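Local coordinates for probable oxidoreductase protein (Rhizobium etli, PDB 4FB5) that probably catalyses an oxidation-reduction reaction with the help of a bound nucleotide cofactor, as a member of the GFO/IDH/MocA oxidoreductase family, at residues K38-A43 with S99-N104; H120-K125 with D344-E349; P129-A134 with D369-E374; I192-K197 with G245-E250. All blocks are in the same frame, centred on the assembly; numbering follows the deposited sequence.

Interaction 1 (K38-A43 with S99-N104); sequences KCHALA and SVTTPN
His40 of helix 35-44 reaches Ser99 and Thr101 at the carboxyl end of strand 97-100, within the Rossmann fold of the protein. The helix follows strand 27-31 and a glycine-rich segment, Gly32 and Gly34 before the helix and Gly37 in its first turn, a GxGxxG pattern consistent with dinucleotide binding; His40 ties it to strand 97-100, the neighbour of 27-31 in the parallel sheet. The polar part is one hydrogen bond, His40 ND1 to Ser99 OG, 2.7 Å long and nearly straight at 165°, with the hydroxyl at the edge of the imidazole and in its plane. Ser99 OG is also joined to Trp44 NE1, and His40 NE2 to Glu124 OE1, so both ring nitrogens are engaged, which probably fixes the flip of the ring. Histidine suits the place because it offers two polar atoms on a flat, compact ring. A leucine in place of His40 would probably leave the buried Ser99 OG and Glu124 OE1 each short of a partner. The apolar part comes from Thr101, which splits its two branches: chi1 of 66° turns OG1 back over the main chain to bond Ile31 O, while the methyl faces the histidine. Thr101 CG2 sits over the centre of the His40 ring, 3.4 Å from the centroid and 11° off the normal, a CH-pi contact.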
loop_
_atom_site.group_PDB
_atom_site.type_symbol
_atom_site.label_atom_id
_atom_site.label_comp_id
_atom_site.label_asym_id
_atom_site.label_seq_id
_atom_site.Cartn_x
_atom_site.Cartn_y
_atom_site.Cartn_z
ATOM N N LYS A 38 -11.112 -23.561 20.832
ATOM C CA LYS A 38 -9.668 -23.710 20.662
ATOM C C LYS A 38 -8.914 -22.449 21.056
ATOM O O LYS A 38 -7.896 -22.497 21.701
ATOM C CB LYS A 38 -9.338 -24.062 19.217
ATOM C CG LYS A 38 -7.888 -24.429 19.035
ATOM C CD LYS A 38 -7.684 -25.273 17.813
ATOM C CE LYS A 38 -6.238 -25.210 17.433
ATOM N NZ LYS A 38 -5.996 -26.142 16.338
ATOM N N CYS A 39 -9.448 -21.318 20.662
ATOM C CA CYS A 39 -8.832 -20.065 20.921
ATOM C C CYS A 39 -8.890 -19.655 22.411
ATOM O O CYS A 39 -7.869 -19.253 22.969
ATOM C CB CYS A 39 -9.476 -19.031 20.009
ATOM S SG CYS A 39 -8.549 -17.505 19.901
ATOM N N HIS A 40 -10.039 -19.769 23.075
ATOM C CA HIS A 40 -10.013 -19.645 24.546
ATOM C C HIS A 40 -8.952 -20.594 25.075
ATOM O O HIS A 40 -8.087 -20.200 25.827
ATOM C CB HIS A 40 -11.329 -20.045 25.209
ATOM C CG HIS A 40 -12.421 -19.025 25.100
ATOM N ND1 HIS A 40 -13.174 -18.628 26.184
ATOM C CD2 HIS A 40 -12.897 -18.328 24.041
ATOM C CE1 HIS A 40 -14.051 -17.718 25.804
ATOM N NE2 HIS A 40 -13.915 -17.526 24.506
ATOM N N ALA A 41 -8.983 -21.856 24.663
ATOM C CA ALA A 41 -8.082 -22.808 25.297
ATOM C C ALA A 41 -6.611 -22.372 25.173
ATOM O O ALA A 41 -5.837 -22.480 26.112
ATOM C CB ALA A 41 -8.313 -24.230 24.750
ATOM N N LEU A 42 -6.247 -21.853 24.007
ATOM C CA LEU A 42 -4.907 -21.434 23.771
ATOM C C LEU A 42 -4.610 -20.216 24.617
ATOM O O LEU A 42 -3.479 -20.017 25.092
ATOM C CB LEU A 42 -4.750 -21.078 22.311
ATOM C CG LEU A 42 -4.531 -22.219 21.321
ATOM C CD1 LEU A 42 -4.484 -21.630 19.914
ATOM C CD2 LEU A 42 -3.281 -22.980 21.638
ATOM N N ALA A 43 -5.626 -19.395 24.794
ATOM C CA ALA A 43 -5.464 -18.213 25.594
ATOM C C ALA A 43 -5.185 -18.595 27.058
ATOM O O ALA A 43 -4.151 -18.173 27.639
ATOM C CB ALA A 43 -6.696 -17.278 25.462
ATOM N N SER A 99 -15.944 -20.621 30.368
ATOM C CA SER A 99 -15.724 -20.096 29.023
ATOM C C SER A 99 -16.829 -20.642 28.165
ATOM O O SER A 99 -16.788 -21.806 27.782
ATOM C CB SER A 99 -14.395 -20.603 28.444
ATOM O OG SER A 99 -13.303 -19.712 28.624
ATOM N N VAL A 100 -17.818 -19.826 27.853
ATOM C CA VAL A 100 -18.868 -20.275 26.940
ATOM C C VAL A 100 -18.502 -19.883 25.539
ATOM O O VAL A 100 -18.270 -18.727 25.282
ATOM C CB VAL A 100 -20.228 -19.661 27.259
ATOM C CG1 VAL A 100 -21.266 -20.256 26.372
ATOM C CG2 VAL A 100 -20.595 -19.923 28.708
ATOM N N THR A 101 -18.433 -20.850 24.637
ATOM C CA THR A 101 -18.017 -20.590 23.259
ATOM C C THR A 101 -18.838 -21.427 22.348
ATOM O O THR A 101 -18.390 -21.761 21.271
ATOM C CB THR A 101 -16.557 -21.019 22.971
ATOM O OG1 THR A 101 -16.448 -22.437 23.077
ATOM C CG2 THR A 101 -15.592 -20.399 23.932
ATOM N N THR A 102 -20.021 -21.802 22.808
ATOM C CA THR A 102 -20.963 -22.609 22.049
ATOM C C THR A 102 -21.695 -21.721 21.066
ATOM O O THR A 102 -21.380 -20.538 20.949
ATOM C CB THR A 102 -21.988 -23.266 22.986
ATOM O OG1 THR A 102 -22.619 -22.263 23.806
ATOM C CG2 THR A 102 -21.307 -24.311 23.882
ATOM N N PRO A 103 -22.667 -22.281 20.338
ATOM C CA PRO A 103 -23.401 -21.436 19.402
ATOM C C PRO A 103 -24.301 -20.397 20.073
ATOM O O PRO A 103 -24.704 -20.571 21.217
ATOM C CB PRO A 103 -24.233 -22.446 18.625
ATOM C CG PRO A 103 -23.404 -23.663 18.656
ATOM C CD PRO A 103 -22.852 -23.708 20.029
ATOM N N ASN A 104 -24.590 -19.323 19.347
ATOM C CA ASN A 104 -25.429 -18.223 19.823
ATOM C C ASN A 104 -26.616 -18.638 20.718
ATOM O O ASN A 104 -26.713 -18.180 21.852
ATOM C CB ASN A 104 -25.892 -17.343 18.634
ATOM C CG ASN A 104 -24.729 -16.660 17.901
ATOM O OD1 ASN A 104 -23.555 -16.980 18.123
ATOM N ND2 ASN A 104 -25.052 -15.708 17.030
#

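Interaction 2 (H120-K125 with D344-E349)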
loop_
_atom_site.group_PDB
_atom_site.type_symbol
_atom_site.label_atom_id
_atom_site.label_comp_id
_atom_site.label_asym_id
_atom_site.label_seq_id
_atom_site.Cartn_x
_atom_site.Cartn_y
_atom_site.Cartn_z
ATOM N N HIS A 120 -17.691 -17.014 37.321
ATOM C CA HIS A 120 -17.348 -16.014 36.288
ATOM C C HIS A 120 -17.571 -16.535 34.850
ATOM O O HIS A 120 -17.386 -17.730 34.555
ATOM C CB HIS A 120 -15.894 -15.569 36.412
ATOM C CG HIS A 120 -15.475 -15.169 37.794
ATOM N ND1 HIS A 120 -16.081 -14.144 38.495
ATOM C CD2 HIS A 120 -14.474 -15.629 38.586
ATOM C CE1 HIS A 120 -15.486 -14.011 39.669
ATOM N NE2 HIS A 120 -14.502 -14.893 39.745
ATOM N N VAL A 121 -17.939 -15.620 33.961
ATOM C CA VAL A 121 -18.279 -15.976 32.599
ATOM C C VAL A 121 -17.529 -15.181 31.527
ATOM O O VAL A 121 -17.495 -13.934 31.534
ATOM C CB VAL A 121 -19.774 -15.860 32.384
ATOM C CG1 VAL A 121 -20.088 -15.873 30.915
ATOM C CG2 VAL A 121 -20.454 -17.013 33.050
ATOM N N TRP A 122 -16.911 -15.932 30.623
ATOM C CA TRP A 122 -16.266 -15.415 29.414
ATOM C C TRP A 122 -17.018 -16.005 28.269
ATOM O O TRP A 122 -16.893 -17.178 27.947
ATOM C CB TRP A 122 -14.813 -15.863 29.355
ATOM C CG TRP A 122 -14.002 -15.218 28.313
ATOM C CD1 TRP A 122 -14.369 -14.179 27.518
ATOM C CD2 TRP A 122 -12.656 -15.542 27.957
ATOM N NE1 TRP A 122 -13.344 -13.851 26.672
ATOM C CE2 TRP A 122 -12.277 -14.669 26.926
ATOM C CE3 TRP A 122 -11.743 -16.502 28.391
ATOM C CZ2 TRP A 122 -11.021 -14.714 26.334
ATOM C CZ3 TRP A 122 -10.477 -16.552 27.777
ATOM C CH2 TRP A 122 -10.143 -15.664 26.765
ATOM N N CYS A 123 -17.830 -15.164 27.671
ATOM C CA CYS A 123 -18.816 -15.602 26.723
ATOM C C CYS A 123 -18.521 -14.982 25.379
ATOM O O CYS A 123 -18.173 -13.803 25.304
ATOM C CB CYS A 123 -20.188 -15.177 27.205
ATOM S SG CYS A 123 -21.579 -15.807 26.234
ATOM N N GLU A 124 -18.658 -15.775 24.325
ATOM C CA GLU A 124 -18.525 -15.272 22.979
ATOM C C GLU A 124 -19.695 -14.396 22.671
ATOM O O GLU A 124 -20.773 -14.567 23.237
ATOM C CB GLU A 124 -18.409 -16.405 21.950
ATOM C CG GLU A 124 -16.999 -16.941 21.855
ATOM C CD GLU A 124 -15.965 -15.818 21.742
ATOM O OE1 GLU A 124 -14.971 -15.840 22.505
ATOM O OE2 GLU A 124 -16.157 -14.901 20.885
ATOM N N LYS A 125 -19.464 -13.435 21.792
ATOM C CA LYS A 125 -20.519 -12.591 21.313
ATOM C C LYS A 125 -21.450 -13.495 20.489
ATOM O O LYS A 125 -21.009 -14.522 19.992
ATOM C CB LYS A 125 -19.901 -11.450 20.516
ATOM C CG LYS A 125 -20.165 -11.444 19.025
ATOM C CD LYS A 125 -19.245 -12.304 18.175
ATOM C CE LYS A 125 -19.652 -12.105 16.732
ATOM N NZ LYS A 125 -19.766 -13.379 16.025
ATOM N N ASP A 344 -3.255 -13.823 19.412
ATOM C CA ASP A 344 -2.649 -12.981 20.412
ATOM C C ASP A 344 -3.691 -12.057 21.088
ATOM O O ASP A 344 -3.598 -11.752 22.294
ATOM C CB ASP A 344 -1.419 -12.270 19.841
ATOM C CG ASP A 344 -0.263 -13.278 19.460
ATOM O OD1 ASP A 344 -0.101 -14.308 20.183
ATOM O OD2 ASP A 344 0.483 -13.046 18.450
ATOM N N LEU A 345 -4.721 -11.666 20.347
ATOM C CA LEU A 345 -5.748 -10.799 20.899
ATOM C C LEU A 345 -6.635 -11.487 21.923
ATOM O O LEU A 345 -7.260 -10.826 22.738
ATOM C CB LEU A 345 -6.653 -10.287 19.796
ATOM C CG LEU A 345 -6.019 -9.599 18.601
ATOM C CD1 LEU A 345 -7.085 -9.455 17.565
ATOM C CD2 LEU A 345 -5.463 -8.255 18.985
ATOM N N LYS A 346 -6.732 -12.808 21.855
ATOM C CA LYS A 346 -7.534 -13.522 22.813
ATOM C C LYS A 346 -6.782 -13.656 24.134
ATOM O O LYS A 346 -7.411 -13.646 25.188
ATOM C CB LYS A 346 -7.959 -14.897 22.306
ATOM C CG LYS A 346 -9.391 -15.295 22.742
ATOM C CD LYS A 346 -10.444 -14.421 22.055
ATOM C CE LYS A 346 -11.861 -14.627 22.582
ATOM N NZ LYS A 346 -12.894 -14.093 21.602
ATOM N N ILE A 347 -5.457 -13.750 24.073
ATOM C CA ILE A 347 -4.607 -13.848 25.258
ATOM C C ILE A 347 -4.708 -12.561 26.093
ATOM O O ILE A 347 -4.866 -12.598 27.314
ATOM C CB ILE A 347 -3.131 -14.061 24.852
ATOM C CG1 ILE A 347 -2.933 -15.395 24.141
ATOM C CG2 ILE A 347 -2.218 -13.928 26.052
ATOM C CD1 ILE A 347 -1.518 -15.606 23.585
ATOM N N ILE A 348 -4.627 -11.415 25.422
ATOM C CA ILE A 348 -4.777 -10.118 26.071
ATOM C C ILE A 348 -6.174 -10.021 26.694
ATOM O O ILE A 348 -6.320 -9.660 27.855
ATOM C CB ILE A 348 -4.552 -9.025 25.046
ATOM C CG1 ILE A 348 -3.079 -9.002 24.645
ATOM C CG2 ILE A 348 -5.005 -7.686 25.555
ATOM C CD1 ILE A 348 -2.793 -8.340 23.303
ATOM N N GLU A 349 -7.212 -10.359 25.941
ATOM C CA GLU A 349 -8.570 -10.366 26.509
ATOM C C GLU A 349 -8.675 -11.290 27.747
ATOM O O GLU A 349 -9.275 -10.934 28.732
ATOM C CB GLU A 349 -9.579 -10.780 25.449
ATOM C CG GLU A 349 -11.006 -10.779 25.930
ATOM C CD GLU A 349 -11.996 -11.022 24.808
ATOM O OE1 GLU A 349 -12.417 -12.197 24.688
ATOM O OE2 GLU A 349 -12.334 -10.051 24.053
#
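Trp122 of strand 120-123 and Glu349 of helix 344-358 mark the nearest backbone approach, with CA atoms 9.7 Å apart, so long side chains must span the gap. The indole, set anti to its own main-chain nitrogen (chi1 -170°), extends toward the helix, and Trp122 NE1 donates to Glu349 OE1 at 2.7 Å, the N-H bent to 146°. The acceptor lies in the ring plane, yet the carboxylate is turned steeply against the indole and is met on its anti side, 35° out of its plane. Further round the same ring, Trp122 CZ2 packs 3.8 Å from Lys346 CE, and CH2 borders the Lys346 carbonyl. Lysine suits this buried crossing because its methylenes can follow the indole while its charge travels on: a bend at chi2 carries Lys346 NZ to the syn side of Glu124 OE1, 2.9 Å away. That oxygen is shared with His40 NE2, and NZ also bonds Asn153 OD1 and makes a long ion pair with Glu349. Lying between two glutamates, the ammonium probably eases their mutual repulsion. Glu124 and Lys125 begin the Glu-Lys-Pro signature of GFO/IDH/MocA enzymes at the carboxyl end of a Rossmann strand, here anchored to a late helix.

Interaction 3 (P129-A134 with D369-E374); sequences PAYADA and DGLRIE
Tyr131, in the first turn of helix 131-143 and just after Ala130 at the N-cap, meets Leu371 of helix 367-385. With CG opposite the backbone nitrogen (chi1 -164°), the phenol leans across to the other helix and crosses the leucine at about a right angle. Leu371 spreads its two methyls along it: CD1 lies by Tyr131 CE1 at 3.2 Å, obliquely to the ring, and CD2 lies near the phenolic end, 3.3 Å from Tyr131 OH. The carbonyl oxygen of Leu371 stands at the ring edge, in plane, 3.6 Å from Tyr131 CE1. Nearly one turn on, Ala134 meets the same leucine, its CB 3.3 Å from Leu371 CD1. Here the CA atoms of Ala134 and Leu371 come within 6.4 Å, a separation that suits a residue as small as alanine. One methyl, CD1, thus lodges between Tyr131 and Ala134, while CD2 follows the phenol. Beside it, Glu374 OE2 binds Met127 N just ahead of the segment, while Ile373 faces helix 206-221. Between residues 129-134 and 369-374 themselves the contact rests on shape and dispersion, which join a Rossmann helix to a late helix of the chain without the strict directionality of polar bonds.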
loop_
_atom_site.group_PDB
_atom_site.type_symbol
_atom_site.label_atom_id
_atom_site.label_comp_id
_atom_site.label_asym_id
_atom_site.label_seq_id
_atom_site.Cartn_x
_atom_site.Cartn_y
_atom_site.Cartn_z
ATOM N N PRO A 129 -30.055 -13.569 20.786
ATOM C CA PRO A 129 -30.597 -12.933 19.566
ATOM C C PRO A 129 -31.827 -12.070 19.811
ATOM O O PRO A 129 -32.270 -11.351 18.907
ATOM C CB PRO A 129 -30.950 -14.127 18.660
ATOM C CG PRO A 129 -30.949 -15.322 19.562
ATOM C CD PRO A 129 -30.059 -15.042 20.713
ATOM N N ALA A 130 -32.367 -12.159 21.022
ATOM C CA ALA A 130 -33.545 -11.417 21.446
ATOM C C ALA A 130 -33.203 -10.619 22.695
ATOM O O ALA A 130 -32.649 -11.161 23.676
ATOM C CB ALA A 130 -34.687 -12.375 21.736
ATOM N N TYR A 131 -33.557 -9.334 22.661
ATOM C CA TYR A 131 -33.180 -8.387 23.709
ATOM C C TYR A 131 -33.504 -8.838 25.133
ATOM O O TYR A 131 -32.666 -8.704 26.025
ATOM C CB TYR A 131 -33.777 -7.003 23.428
ATOM C CG TYR A 131 -33.123 -5.910 24.239
ATOM C CD1 TYR A 131 -31.765 -5.639 24.098
ATOM C CD2 TYR A 131 -33.847 -5.157 25.163
ATOM C CE1 TYR A 131 -31.145 -4.648 24.851
ATOM C CE2 TYR A 131 -33.231 -4.161 25.918
ATOM C CZ TYR A 131 -31.878 -3.910 25.755
ATOM O OH TYR A 131 -31.236 -2.922 26.487
ATOM N N ALA A 132 -34.704 -9.380 25.344
ATOM C CA ALA A 132 -35.160 -9.705 26.706
ATOM C C ALA A 132 -34.438 -10.922 27.266
ATOM O O ALA A 132 -34.368 -11.126 28.491
ATOM C CB ALA A 132 -36.673 -9.887 26.762
ATOM N N ASP A 133 -33.878 -11.720 26.377
ATOM C CA ASP A 133 -33.042 -12.776 26.866
ATOM C C ASP A 133 -31.766 -12.166 27.442
ATOM O O ASP A 133 -31.287 -12.576 28.500
ATOM C CB ASP A 133 -32.735 -13.775 25.762
ATOM C CG ASP A 133 -33.934 -14.639 25.398
ATOM O OD1 ASP A 133 -34.251 -15.571 26.178
ATOM O OD2 ASP A 133 -34.545 -14.399 24.324
ATOM N N ALA A 134 -31.238 -11.167 26.739
ATOM C CA ALA A 134 -29.988 -10.544 27.092
ATOM C C ALA A 134 -30.174 -9.806 28.399
ATOM O O ALA A 134 -29.331 -9.917 29.315
ATOM C CB ALA A 134 -29.553 -9.601 25.999
ATOM N N ASP A 369 -22.368 -3.289 29.236
ATOM C CA ASP A 369 -22.047 -2.580 28.013
ATOM C C ASP A 369 -22.404 -3.354 26.734
ATOM O O ASP A 369 -22.816 -2.745 25.727
ATOM C CB ASP A 369 -20.603 -2.164 28.047
ATOM C CG ASP A 369 -20.369 -0.962 28.960
ATOM O OD1 ASP A 369 -21.145 0.020 28.843
ATOM O OD2 ASP A 369 -19.400 -1.005 29.769
ATOM N N GLY A 370 -22.303 -4.685 26.799
ATOM C CA GLY A 370 -22.707 -5.521 25.679
ATOM C C GLY A 370 -24.192 -5.423 25.403
ATOM O O GLY A 370 -24.640 -5.365 24.228
ATOM N N LEU A 371 -24.976 -5.410 26.483
ATOM C CA LEU A 371 -26.424 -5.319 26.323
ATOM C C LEU A 371 -26.752 -3.997 25.694
ATOM O O LEU A 371 -27.632 -3.854 24.820
ATOM C CB LEU A 371 -27.158 -5.407 27.673
ATOM C CG LEU A 371 -28.676 -5.181 27.446
ATOM C CD1 LEU A 371 -29.423 -6.427 26.939
ATOM C CD2 LEU A 371 -29.366 -4.575 28.646
ATOM N N ARG A 372 -26.043 -2.994 26.174
ATOM C CA ARG A 372 -26.273 -1.676 25.609
ATOM C C ARG A 372 -25.919 -1.687 24.093
ATOM O O ARG A 372 -26.666 -1.136 23.291
ATOM C CB ARG A 372 -25.614 -0.560 26.478
ATOM C CG ARG A 372 -25.780 0.873 25.951
ATOM C CD ARG A 372 -27.172 1.263 25.660
ATOM N NE ARG A 372 -27.247 2.642 25.181
ATOM C CZ ARG A 372 -27.284 3.017 23.893
ATOM N NH1 ARG A 372 -27.237 2.124 22.891
ATOM N NH2 ARG A 372 -27.385 4.305 23.598
ATOM N N ILE A 373 -24.816 -2.349 23.736
ATOM C CA ILE A 373 -24.424 -2.534 22.338
ATOM C C ILE A 373 -25.503 -3.277 21.535
ATOM O O ILE A 373 -25.915 -2.823 20.424
ATOM C CB ILE A 373 -23.059 -3.227 22.205
ATOM C CG1 ILE A 373 -21.944 -2.172 22.298
ATOM C CG2 ILE A 373 -22.965 -3.960 20.876
ATOM C CD1 ILE A 373 -20.595 -2.688 22.800
ATOM N N GLU A 374 -26.013 -4.364 22.110
ATOM C CA GLU A 374 -27.069 -5.057 21.431
ATOM C C GLU A 374 -28.324 -4.249 21.339
ATOM O O GLU A 374 -29.050 -4.329 20.330
ATOM C CB GLU A 374 -27.300 -6.411 22.035
ATOM C CG GLU A 374 -26.067 -7.289 21.757
ATOM C CD GLU A 374 -26.232 -8.706 22.201
ATOM O OE1 GLU A 374 -27.362 -9.205 22.022
ATOM O OE2 GLU A 374 -25.235 -9.302 22.716
#

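Interaction 4 (I192-K197 with G245-E250)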
loop_
_atom_site.group_PDB
_atom_site.type_symbol
_atom_site.label_atom_id
_atom_site.label_comp_id
_atom_site.label_asym_id
_atom_site.label_seq_id
_atom_site.Cartn_x
_atom_site.Cartn_y
_atom_site.Cartn_z
ATOM N N ILE A 192 -23.294 -21.892 -1.607
ATOM C CA ILE A 192 -23.114 -22.576 -0.341
ATOM C C ILE A 192 -24.499 -22.897 0.244
ATOM O O ILE A 192 -25.429 -22.067 0.126
ATOM C CB ILE A 192 -22.250 -21.736 0.630
ATOM C CG1 ILE A 192 -20.861 -21.521 0.035
ATOM C CG2 ILE A 192 -22.173 -22.378 2.028
ATOM C CD1 ILE A 192 -20.225 -22.819 -0.535
ATOM N N PHE A 193 -24.644 -24.083 0.827
ATOM C CA PHE A 193 -25.923 -24.465 1.385
ATOM C C PHE A 193 -26.363 -23.547 2.498
ATOM O O PHE A 193 -25.554 -23.086 3.301
ATOM C CB PHE A 193 -25.934 -25.913 1.893
ATOM C CG PHE A 193 -25.755 -26.948 0.799
ATOM C CD1 PHE A 193 -26.479 -26.863 -0.383
ATOM C CD2 PHE A 193 -24.866 -28.031 0.977
ATOM C CE1 PHE A 193 -26.308 -27.826 -1.401
ATOM C CE2 PHE A 193 -24.684 -28.994 -0.034
ATOM C CZ PHE A 193 -25.415 -28.884 -1.233
ATOM N N PHE A 194 -27.660 -23.281 2.501
ATOM C CA PHE A 194 -28.383 -22.648 3.591
ATOM C C PHE A 194 -28.059 -23.242 4.969
ATOM O O PHE A 194 -28.217 -24.432 5.211
ATOM C CB PHE A 194 -29.884 -22.794 3.317
ATOM C CG PHE A 194 -30.738 -21.966 4.206
ATOM C CD1 PHE A 194 -30.955 -22.345 5.549
ATOM C CD2 PHE A 194 -31.339 -20.802 3.720
ATOM C CE1 PHE A 194 -31.743 -21.554 6.403
ATOM C CE2 PHE A 194 -32.142 -20.004 4.573
ATOM C CZ PHE A 194 -32.333 -20.380 5.926
ATOM N N TYR A 195 -27.615 -22.426 5.890
ATOM C CA TYR A 195 -27.569 -22.878 7.279
ATOM C C TYR A 195 -28.069 -21.756 8.257
ATOM O O TYR A 195 -28.700 -20.751 7.810
ATOM C CB TYR A 195 -26.191 -23.424 7.636
ATOM C CG TYR A 195 -25.078 -22.422 7.508
ATOM C CD1 TYR A 195 -24.429 -21.922 8.635
ATOM C CD2 TYR A 195 -24.665 -21.946 6.237
ATOM C CE1 TYR A 195 -23.377 -20.990 8.513
ATOM C CE2 TYR A 195 -23.658 -21.019 6.117
ATOM C CZ TYR A 195 -23.020 -20.546 7.249
ATOM O OH TYR A 195 -21.998 -19.654 7.113
ATOM N N TRP A 196 -27.805 -21.925 9.563
ATOM C CA TRP A 196 -28.447 -21.048 10.528
ATOM C C TRP A 196 -28.196 -19.557 10.278
ATOM O O TRP A 196 -28.994 -18.718 10.719
ATOM C CB TRP A 196 -28.106 -21.432 11.952
ATOM C CG TRP A 196 -26.708 -21.231 12.280
ATOM C CD1 TRP A 196 -25.684 -22.125 12.095
ATOM C CD2 TRP A 196 -26.129 -20.054 12.847
ATOM N NE1 TRP A 196 -24.504 -21.571 12.515
ATOM C CE2 TRP A 196 -24.742 -20.301 12.983
ATOM C CE3 TRP A 196 -26.649 -18.798 13.252
ATOM C CZ2 TRP A 196 -23.855 -19.346 13.508
ATOM C CZ3 TRP A 196 -25.758 -17.826 13.777
ATOM C CH2 TRP A 196 -24.381 -18.119 13.902
ATOM N N LYS A 197 -27.120 -19.225 9.567
ATOM C CA LYS A 197 -26.773 -17.817 9.394
ATOM C C LYS A 197 -27.682 -17.091 8.450
ATOM O O LYS A 197 -27.453 -15.923 8.182
ATOM C CB LYS A 197 -25.320 -17.615 8.964
ATOM C CG LYS A 197 -24.436 -17.635 10.179
ATOM C CD LYS A 197 -22.988 -17.374 9.905
ATOM C CE LYS A 197 -22.293 -17.102 11.245
ATOM N NZ LYS A 197 -20.815 -16.972 11.116
ATOM N N GLY A 245 -33.699 -29.078 -2.902
ATOM C CA GLY A 245 -34.556 -27.889 -2.935
ATOM C C GLY A 245 -33.838 -26.581 -2.557
ATOM O O GLY A 245 -32.592 -26.529 -2.460
ATOM N N ARG A 246 -34.640 -25.538 -2.326
ATOM C CA ARG A 246 -34.195 -24.170 -2.041
ATOM C C ARG A 246 -34.958 -23.517 -0.865
ATOM O O ARG A 246 -36.131 -23.796 -0.650
ATOM C CB ARG A 246 -34.358 -23.301 -3.297
ATOM C CG ARG A 246 -33.633 -23.850 -4.520
ATOM C CD ARG A 246 -33.148 -22.751 -5.414
ATOM N NE ARG A 246 -31.694 -22.824 -5.585
ATOM C CZ ARG A 246 -30.819 -21.831 -5.370
ATOM N NH1 ARG A 246 -31.216 -20.620 -4.979
ATOM N NH2 ARG A 246 -29.514 -22.057 -5.562
ATOM N N ARG A 247 -34.311 -22.639 -0.120
ATOM C CA ARG A 247 -35.021 -21.834 0.887
ATOM C C ARG A 247 -34.777 -20.343 0.746
ATOM O O ARG A 247 -33.650 -19.903 0.533
ATOM C CB ARG A 247 -34.573 -22.238 2.295
ATOM C CG ARG A 247 -35.692 -22.299 3.286
ATOM C CD ARG A 247 -35.317 -21.710 4.609
ATOM N NE ARG A 247 -35.109 -22.687 5.658
ATOM C CZ ARG A 247 -35.257 -22.416 6.952
ATOM N NH1 ARG A 247 -35.628 -21.212 7.360
ATOM N NH2 ARG A 247 -35.011 -23.347 7.845
ATOM N N ALA A 248 -35.835 -19.572 0.932
ATOM C CA ALA A 248 -35.762 -18.093 1.089
ATOM C C ALA A 248 -34.729 -17.643 2.119
ATOM O O ALA A 248 -34.734 -18.120 3.249
ATOM C CB ALA A 248 -37.106 -17.543 1.502
ATOM N N VAL A 249 -33.850 -16.722 1.732
ATOM C CA VAL A 249 -33.022 -16.064 2.744
ATOM C C VAL A 249 -33.866 -15.078 3.541
ATOM O O VAL A 249 -34.587 -14.293 2.962
ATOM C CB VAL A 249 -31.773 -15.361 2.139
ATOM C CG1 VAL A 249 -30.816 -14.910 3.258
ATOM C CG2 VAL A 249 -31.049 -16.306 1.156
ATOM N N GLU A 250 -33.741 -15.131 4.867
ATOM C CA GLU A 250 -34.675 -14.476 5.798
ATOM C C GLU A 250 -34.124 -13.162 6.382
ATOM O O GLU A 250 -34.870 -12.312 6.941
ATOM C CB GLU A 250 -34.968 -15.449 6.941
ATOM C CG GLU A 250 -35.856 -16.590 6.504
ATOM C CD GLU A 250 -36.140 -17.617 7.610
ATOM O OE1 GLU A 250 -35.987 -17.329 8.818
ATOM O OE2 GLU A 250 -36.529 -18.750 7.257
#
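Arg247, which lies over Phe194, sends NH1 to Glu250 OE2 at 2.6 Å; this is a salt bridge, though its hydrogen bond is weak because the N-H bends to 120°. Glu250 is itself secured through OE1 to Leu200 N, so it can hold the guanidinium from a settled position. The phenyl ring, its CG anti to the backbone N (chi1 -169°), is turned toward strand 246-248 and takes the arginine on one face. Arg247 CD stands 3.8 Å from the Phe194 ring centroid, displaced toward the rim, in a CH-pi contact. Bends at chi2 and chi3 then lay the guanidinium almost flat along the phenyl, the two planes only 21° apart, with Phe194 CE1 3.6 Å above the guanidinium plane. Elsewhere on the ring, Phe194 CE2 lies 3.5 Å from Ala248 O, and Val249 CA comes to the edge. A serine in place of Phe194 would probably strip the arginine of its aromatic backing and leave the guanidinium freer to swing away from Glu250. Pro240 of strand 238-240, the hairpin partner of 246-248, makes a backbone hydrogen bond with Phe194. Phenylalanine supports the flat side of the guanidinium while the NH1 edge is left to the Glu250 carboxylate, so apolar and ionic contacts coexist on one partly exposed arginine.

Interactions 1 and 2 are buried and continuous: strands 97-100 and 120-123 are sheet neighbours, and the rings of His40, on helix 35-44, and Trp122 meet beside the sheet. Their chemistry is correspondingly specific, with directed bonds satisfying enclosed polar atoms. Interaction 3, about 18 Å from interaction 2 between centres, uses the next helix after each of interaction 2's elements, 131-143 and 367-385, but is partly buried and apolar. Interaction 4 lies farthest from the chain centre, joining a loop to a small hairpin within the GFO/IDH/MocA C-terminal domain. It relies on an arginine against an aromatic face, and it meets interaction 1 through packing of Asn104 on Trp196.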